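PDB 5DMM: homocysteine S-methyltransferase from Escherichia coli, which catalyses methyl transfer from S-methylmethionine, or less efficiently S-adenosylmethionine, to homocysteine, yielding methionine and using zinc as cofactor. Local coordinates for residues H150-E155 / L182-Y186; A189-F195 / Q221-I227. All blocks are in the same frame, centred on the assembly; numbering follows the deposited sequence. Where two conformers were deposited one is given.

Interaction 1. Residues H150-E155 / L182-Y186; sequences HRPRVE and LLTAY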
loop_
_atom_site.group_PDB
_atom_site.type_symbol
_atom_site.label_atom_id
_atom_site.label_comp_id
_atom_site.label_asym_id
_atom_site.label_seq_id
_atom_site.Cartn_x
_atom_site.Cartn_y
_atom_site.Cartn_z
ATOM N N HIS A 150 2.240 6.563 14.079
ATOM C CA HIS A 150 2.854 6.120 12.836
ATOM C C HIS A 150 4.375 5.972 12.876
ATOM O O HIS A 150 4.931 5.159 12.147
ATOM C CB HIS A 150 2.506 7.100 11.716
ATOM C CG HIS A 150 1.142 6.910 11.147
ATOM N ND1 HIS A 150 0.783 5.783 10.433
ATOM C CD2 HIS A 150 0.038 7.695 11.193
ATOM C CE1 HIS A 150 -0.476 5.898 10.045
ATOM N NE2 HIS A 150 -0.950 7.045 10.498
ATOM N N ARG A 151 5.036 6.777 13.706
ATOM C CA ARG A 151 6.504 6.853 13.701
ATOM C C ARG A 151 7.260 5.512 13.802
ATOM O O ARG A 151 8.135 5.256 12.973
ATOM C CB ARG A 151 6.988 7.788 14.824
ATOM C CG ARG A 151 8.503 7.905 14.904
ATOM C CD ARG A 151 8.942 8.976 15.918
ATOM N NE ARG A 151 8.524 10.321 15.522
ATOM C CZ ARG A 151 7.598 11.034 16.158
ATOM N NH1 ARG A 151 6.998 10.538 17.232
ATOM N NH2 ARG A 151 7.276 12.246 15.723
ATOM N N PRO A 152 6.948 4.659 14.799
ATOM C CA PRO A 152 7.725 3.405 14.901
ATOM C C PRO A 152 7.664 2.512 13.657
ATOM O O PRO A 152 8.669 1.879 13.307
ATOM C CB PRO A 152 7.073 2.664 16.072
ATOM C CG PRO A 152 6.236 3.642 16.777
ATOM C CD PRO A 152 5.871 4.716 15.807
ATOM N N ARG A 153 6.508 2.461 13.001
ATOM C CA ARG A 153 6.373 1.629 11.801
ATOM C C ARG A 153 7.128 2.249 10.623
ATOM O O ARG A 153 7.778 1.536 9.853
ATOM C CB ARG A 153 4.901 1.408 11.438
ATOM C CG ARG A 153 4.705 0.746 10.068
ATOM C CD ARG A 153 3.254 0.342 9.850
ATOM N NE ARG A 153 2.356 1.470 10.050
ATOM C CZ ARG A 153 1.034 1.400 9.960
ATOM N NH1 ARG A 153 0.443 0.244 9.658
ATOM N NH2 ARG A 153 0.301 2.490 10.165
ATOM N N VAL A 154 7.047 3.567 10.469
ATOM C CA VAL A 154 7.824 4.226 9.424
ATOM C C VAL A 154 9.309 3.929 9.613
ATOM O O VAL A 154 9.997 3.556 8.673
ATOM C CB VAL A 154 7.589 5.759 9.400
ATOM C CG1 VAL A 154 8.636 6.453 8.553
ATOM C CG2 VAL A 154 6.182 6.066 8.871
ATOM N N GLU A 155 9.798 4.066 10.846
ATOM C CA GLU A 155 11.206 3.822 11.105
ATOM C C GLU A 155 11.602 2.368 10.834
ATOM O O GLU A 155 12.621 2.106 10.195
ATOM C CB GLU A 155 11.547 4.241 12.538
ATOM C CG GLU A 155 11.621 5.760 12.640
ATOM C CD GLU A 155 12.016 6.290 14.021
ATOM O OE1 GLU A 155 12.291 5.488 14.938
ATOM O OE2 GLU A 155 12.047 7.530 14.181
ATOM N N LEU A 182 5.488 13.987 8.991
ATOM C CA LEU A 182 6.346 12.941 9.552
ATOM C C LEU A 182 7.449 12.486 8.587
ATOM O O LEU A 182 8.596 12.290 8.991
ATOM C CB LEU A 182 5.496 11.741 9.975
ATOM C CG LEU A 182 6.265 10.547 10.551
ATOM C CD1 LEU A 182 7.097 10.958 11.768
ATOM C CD2 LEU A 182 5.305 9.428 10.925
ATOM N N LEU A 183 7.110 12.318 7.313
ATOM C CA LEU A 183 8.075 11.813 6.342
ATOM C C LEU A 183 9.266 12.742 6.129
ATOM O O LEU A 183 10.350 12.278 5.787
ATOM C CB LEU A 183 7.393 11.546 4.984
ATOM C CG LEU A 183 6.419 10.370 5.062
ATOM C CD1 LEU A 183 5.937 9.995 3.673
ATOM C CD2 LEU A 183 7.055 9.181 5.766
ATOM N N THR A 184 9.073 14.048 6.320
ATOM C CA THR A 184 10.175 14.983 6.147
ATOM C C THR A 184 11.297 14.753 7.165
ATOM O O THR A 184 12.437 15.151 6.924
ATOM C CB THR A 184 9.691 16.468 6.236
ATOM O OG1 THR A 184 9.220 16.758 7.561
ATOM C CG2 THR A 184 8.576 16.719 5.228
ATOM N N ALA A 185 10.990 14.081 8.280
ATOM C CA ALA A 185 12.005 13.771 9.272
ATOM C C ALA A 185 12.884 12.589 8.843
ATOM O O ALA A 185 13.832 12.234 9.554
ATOM C CB ALA A 185 11.358 13.487 10.620
ATOM N N TYR A 186 12.552 11.983 7.699
ATOM C CA TYR A 186 13.316 10.868 7.106
ATOM C C TYR A 186 13.612 11.208 5.659
ATOM O O TYR A 186 12.907 10.752 4.754
ATOM C CB TYR A 186 12.537 9.544 7.204
ATOM C CG TYR A 186 12.058 9.328 8.605
ATOM C CD1 TYR A 186 10.795 9.760 9.001
ATOM C CD2 TYR A 186 12.900 8.782 9.563
ATOM C CE1 TYR A 186 10.378 9.620 10.306
ATOM C CE2 TYR A 186 12.492 8.642 10.866
ATOM C CZ TYR A 186 11.230 9.064 11.227
ATOM O OH TYR A 186 10.816 8.924 12.524
#
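V154 pushes its two methyls into a hollow lined by L182, L183 and Y186, joining successive helices on the outer layer of a TIM barrel. Helix 143-159 precedes strand 164-170 and helix 173-183 follows it, and both lean on L165 of that strand through V154 and L183. The methyls of V154 divide the work. CG1 stands over one face of the Y186 ring, 4.3 Å from its centroid and 26° off the normal, a CH-pi contact, and also brushes CD2 of L183. CG2 meets L182 CD2 tip to tip at 4.0 Å. This division follows from chi1 of 166°, which sets CG1 anti to the backbone N and CG2 anti to the carbonyl carbon.

L182 supplies the answering bump: its CD2 settles in a notch between H150 CB, 3.7 Å away, and the backbone N of R151. Beyond that CB, the H150 ring ties the same two helices together through NE2, bonded to OE2 of E175. On the partly exposed side Y186, placed by the type I turn from L183, extends its phenol between the side chains of R151 and E155. R151, modelled in two conformers, has CG beside the hydroxyl in one of them. E155 crosses the phenol at about a right angle, its CG lying 3.5 Å from Y186 CE2. A leucine in place of Y186 has no hydroxyl and no ring, which would probably leave E155 OE2 without its mate across the contact and V154 CG1 without a flat surface to rest on. The carboxylate also has a long, weak ion pair from OE1 to K89. Its OE2 meets the phenol at the ring edge, in the ring plane, with the carboxylate turned 72° against the ring; there Y186 OH donates a very short hydrogen bond of 2.5 Å to E155 OE2.

Interaction 2. Residues A189-F195 / Q221-I227; sequences ARAWFSF and QVVALGI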
loop_
_atom_site.group_PDB
_atom_site.type_symbol
_atom_site.label_atom_id
_atom_site.label_comp_id
_atom_site.label_asym_id
_atom_site.label_seq_id
_atom_site.Cartn_x
_atom_site.Cartn_y
_atom_site.Cartn_z
ATOM N N ALA A 189 13.331 8.913 2.566
ATOM C CA ALA A 189 12.080 8.203 2.349
ATOM C C ALA A 189 11.354 8.726 1.125
ATOM O O ALA A 189 11.367 9.921 0.849
ATOM C CB ALA A 189 11.177 8.317 3.578
ATOM N N ARG A 190 10.711 7.816 0.404
ATOM C CA ARG A 190 9.778 8.181 -0.659
ATOM C C ARG A 190 8.474 7.432 -0.405
ATOM O O ARG A 190 8.506 6.335 0.154
ATOM C CB ARG A 190 10.361 7.841 -2.032
ATOM C CG ARG A 190 11.690 8.547 -2.323
ATOM C CD ARG A 190 11.492 10.050 -2.467
ATOM N NE ARG A 190 12.721 10.746 -2.850
ATOM C CZ ARG A 190 13.611 11.236 -1.984
ATOM N NH1 ARG A 190 13.417 11.108 -0.675
ATOM N NH2 ARG A 190 14.696 11.861 -2.427
ATOM N N ALA A 191 7.335 8.009 -0.792
ATOM C CA ALA A 191 6.048 7.357 -0.531
ATOM C C ALA A 191 5.011 7.625 -1.613
ATOM O O ALA A 191 5.082 8.651 -2.303
ATOM C CB ALA A 191 5.492 7.814 0.820
ATOM N N TRP A 192 4.046 6.717 -1.748
ATOM C CA TRP A 192 2.791 7.076 -2.393
ATOM C C TRP A 192 1.749 7.207 -1.301
ATOM O O TRP A 192 1.887 6.627 -0.225
ATOM C CB TRP A 192 2.365 6.074 -3.496
ATOM C CG TRP A 192 1.775 4.710 -3.113
ATOM C CD1 TRP A 192 0.573 4.462 -2.500
ATOM C CD2 TRP A 192 2.336 3.420 -3.417
ATOM N NE1 TRP A 192 0.372 3.097 -2.377
ATOM C CE2 TRP A 192 1.435 2.442 -2.937
ATOM C CE3 TRP A 192 3.515 3.001 -4.046
ATOM C CZ2 TRP A 192 1.678 1.069 -3.074
ATOM C CZ3 TRP A 192 3.749 1.641 -4.183
ATOM C CH2 TRP A 192 2.841 0.692 -3.697
ATOM N N PHE A 193 0.755 8.044 -1.561
ATOM C CA PHE A 193 -0.396 8.216 -0.689
ATOM C C PHE A 193 -1.636 7.800 -1.464
ATOM O O PHE A 193 -1.944 8.381 -2.516
ATOM C CB PHE A 193 -0.534 9.676 -0.224
ATOM C CG PHE A 193 0.346 10.045 0.954
ATOM C CD1 PHE A 193 1.711 9.777 0.942
ATOM C CD2 PHE A 193 -0.188 10.698 2.054
ATOM C CE1 PHE A 193 2.526 10.128 2.034
ATOM C CE2 PHE A 193 0.621 11.059 3.148
ATOM C CZ PHE A 193 1.977 10.773 3.133
ATOM N N SER A 194 -2.328 6.792 -0.953
ATOM C CA SER A 194 -3.537 6.305 -1.593
ATOM C C SER A 194 -4.713 6.399 -0.625
ATOM O O SER A 194 -4.568 6.103 0.562
ATOM C CB SER A 194 -3.327 4.876 -2.084
ATOM O OG SER A 194 -4.516 4.373 -2.673
ATOM N N PHE A 195 -5.870 6.802 -1.154
ATOM C CA PHE A 195 -7.019 7.248 -0.365
ATOM C C PHE A 195 -8.263 6.385 -0.531
ATOM O O PHE A 195 -8.463 5.770 -1.588
ATOM C CB PHE A 195 -7.392 8.689 -0.754
ATOM C CG PHE A 195 -6.210 9.588 -0.929
ATOM C CD1 PHE A 195 -5.379 9.868 0.145
ATOM C CD2 PHE A 195 -5.923 10.143 -2.161
ATOM C CE1 PHE A 195 -4.281 10.687 -0.008
ATOM C CE2 PHE A 195 -4.821 10.969 -2.322
ATOM C CZ PHE A 195 -3.999 11.237 -1.243
ATOM N N GLN A 221 8.736 14.310 -1.374
ATOM C CA GLN A 221 8.889 12.891 -1.074
ATOM C C GLN A 221 7.682 12.057 -1.477
ATOM O O GLN A 221 7.795 10.834 -1.590
ATOM C CB GLN A 221 9.145 12.677 0.406
ATOM C CG GLN A 221 10.487 13.168 0.867
ATOM C CD GLN A 221 10.558 13.197 2.367
ATOM O OE1 GLN A 221 9.897 14.020 3.008
ATOM N NE2 GLN A 221 11.331 12.277 2.949
ATOM N N VAL A 222 6.528 12.702 -1.651
ATOM C CA VAL A 222 5.335 12.005 -2.127
ATOM C C VAL A 222 5.398 11.918 -3.650
ATOM O O VAL A 222 5.197 12.910 -4.366
ATOM C CB VAL A 222 4.037 12.697 -1.674
ATOM C CG1 VAL A 222 2.824 11.963 -2.228
ATOM C CG2 VAL A 222 3.958 12.747 -0.146
ATOM N N VAL A 223 5.718 10.732 -4.147
ATOM C CA VAL A 223 6.021 10.581 -5.566
ATOM C C VAL A 223 4.870 10.002 -6.389
ATOM O O VAL A 223 4.988 9.874 -7.615
ATOM C CB VAL A 223 7.262 9.697 -5.759
ATOM C CG1 VAL A 223 8.491 10.377 -5.147
ATOM C CG2 VAL A 223 7.044 8.341 -5.114
ATOM N N ALA A 224 3.772 9.650 -5.723
ATOM C CA ALA A 224 2.571 9.185 -6.410
ATOM C C ALA A 224 1.351 9.277 -5.485
ATOM O O ALA A 224 1.480 9.281 -4.255
ATOM C CB ALA A 224 2.768 7.754 -6.932
ATOM N N LEU A 225 0.175 9.379 -6.091
ATOM C CA LEU A 225 -1.098 9.582 -5.390
ATOM C C LEU A 225 -2.126 8.667 -6.017
ATOM O O LEU A 225 -2.063 8.417 -7.212
ATOM C CB LEU A 225 -1.596 11.029 -5.528
ATOM C CG LEU A 225 -0.733 12.195 -5.085
ATOM C CD1 LEU A 225 -1.504 13.469 -5.233
ATOM C CD2 LEU A 225 -0.368 11.972 -3.648
ATOM N N GLY A 226 -3.105 8.202 -5.259
ATOM C CA GLY A 226 -4.154 7.438 -5.912
ATOM C C GLY A 226 -5.241 6.921 -5.011
ATOM O O GLY A 226 -5.530 7.511 -3.983
ATOM N N ILE A 227 -5.850 5.812 -5.420
ATOM C CA ILE A 227 -6.967 5.240 -4.682
ATOM C C ILE A 227 -6.797 3.729 -4.514
ATOM O O ILE A 227 -6.233 3.051 -5.376
ATOM C CB ILE A 227 -8.302 5.537 -5.397
ATOM C CG1 ILE A 227 -8.218 5.039 -6.839
ATOM C CG2 ILE A 227 -8.605 7.038 -5.343
ATOM C CD1 ILE A 227 -9.537 5.115 -7.625
#
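Strands 191-195 and 222-227 run side by side in parallel, 18° apart, with their axes 4.3 Å from each other at closest approach. A191 reaches both sides of V222, its N bonding Q221 O and its O accepting V223 N at 2.9 Å. F193 does the same around L225, through A224 O and G226 N. Between these two pairs W192 alone stands opposite V223 and A224; V223, with near-helical backbone angles, is the extra residue of a beta bulge. F195 N then bonds G226 O.

Where the strands begin, A189 O is gripped from opposite faces of its plane, by R190 NH1 at 2.8 Å and by Q221 NE2 at 3.2 Å in a more bent bond. NE2 also donates to L183 O, and NH1 to P187 O.

F193 presents its ring to V222, with CE1 3.7 Å from CG2, while its CB meets L225 CD2. F193 and F195 pack on helices 173-183 and 209-217, and L225 on the latter. On the other side W192 CB rests against A224 CB at 3.8 Å. Its CG lies between N and C (chi1 76°), and the indole leads away from A224 to bond Y253, a homocysteine-pocket residue. S194 OG bonds N228, next to the zinc ligand C229. Parallel neighbours with helices packed on one face, the barrel interior on the other and the ligand site near their C-terminal ends are the hallmark of a TIM barrel.

Overall arrangement
From the N terminus, the chain passes through helix 143-159, strand 164-170 and helix 173-183, whereupon interaction 1 closes a loop of 26 intervening residues by bringing the two helices together. Interaction 2 opens just afterwards at 189 and closes around helix 209-217, joining strands 191-197 and 222-228 across a beta-alpha-beta unit. The two loops are in series, neither nested nor crossed. They illustrate how a barrel is assembled, one contact knitting the outer helical layer and the other the inner sheet. Their centres lie 14 Å apart, yet they meet directly: L183 CD1 packs 3.6 Å from A191 CB, seating L183 on the following strand.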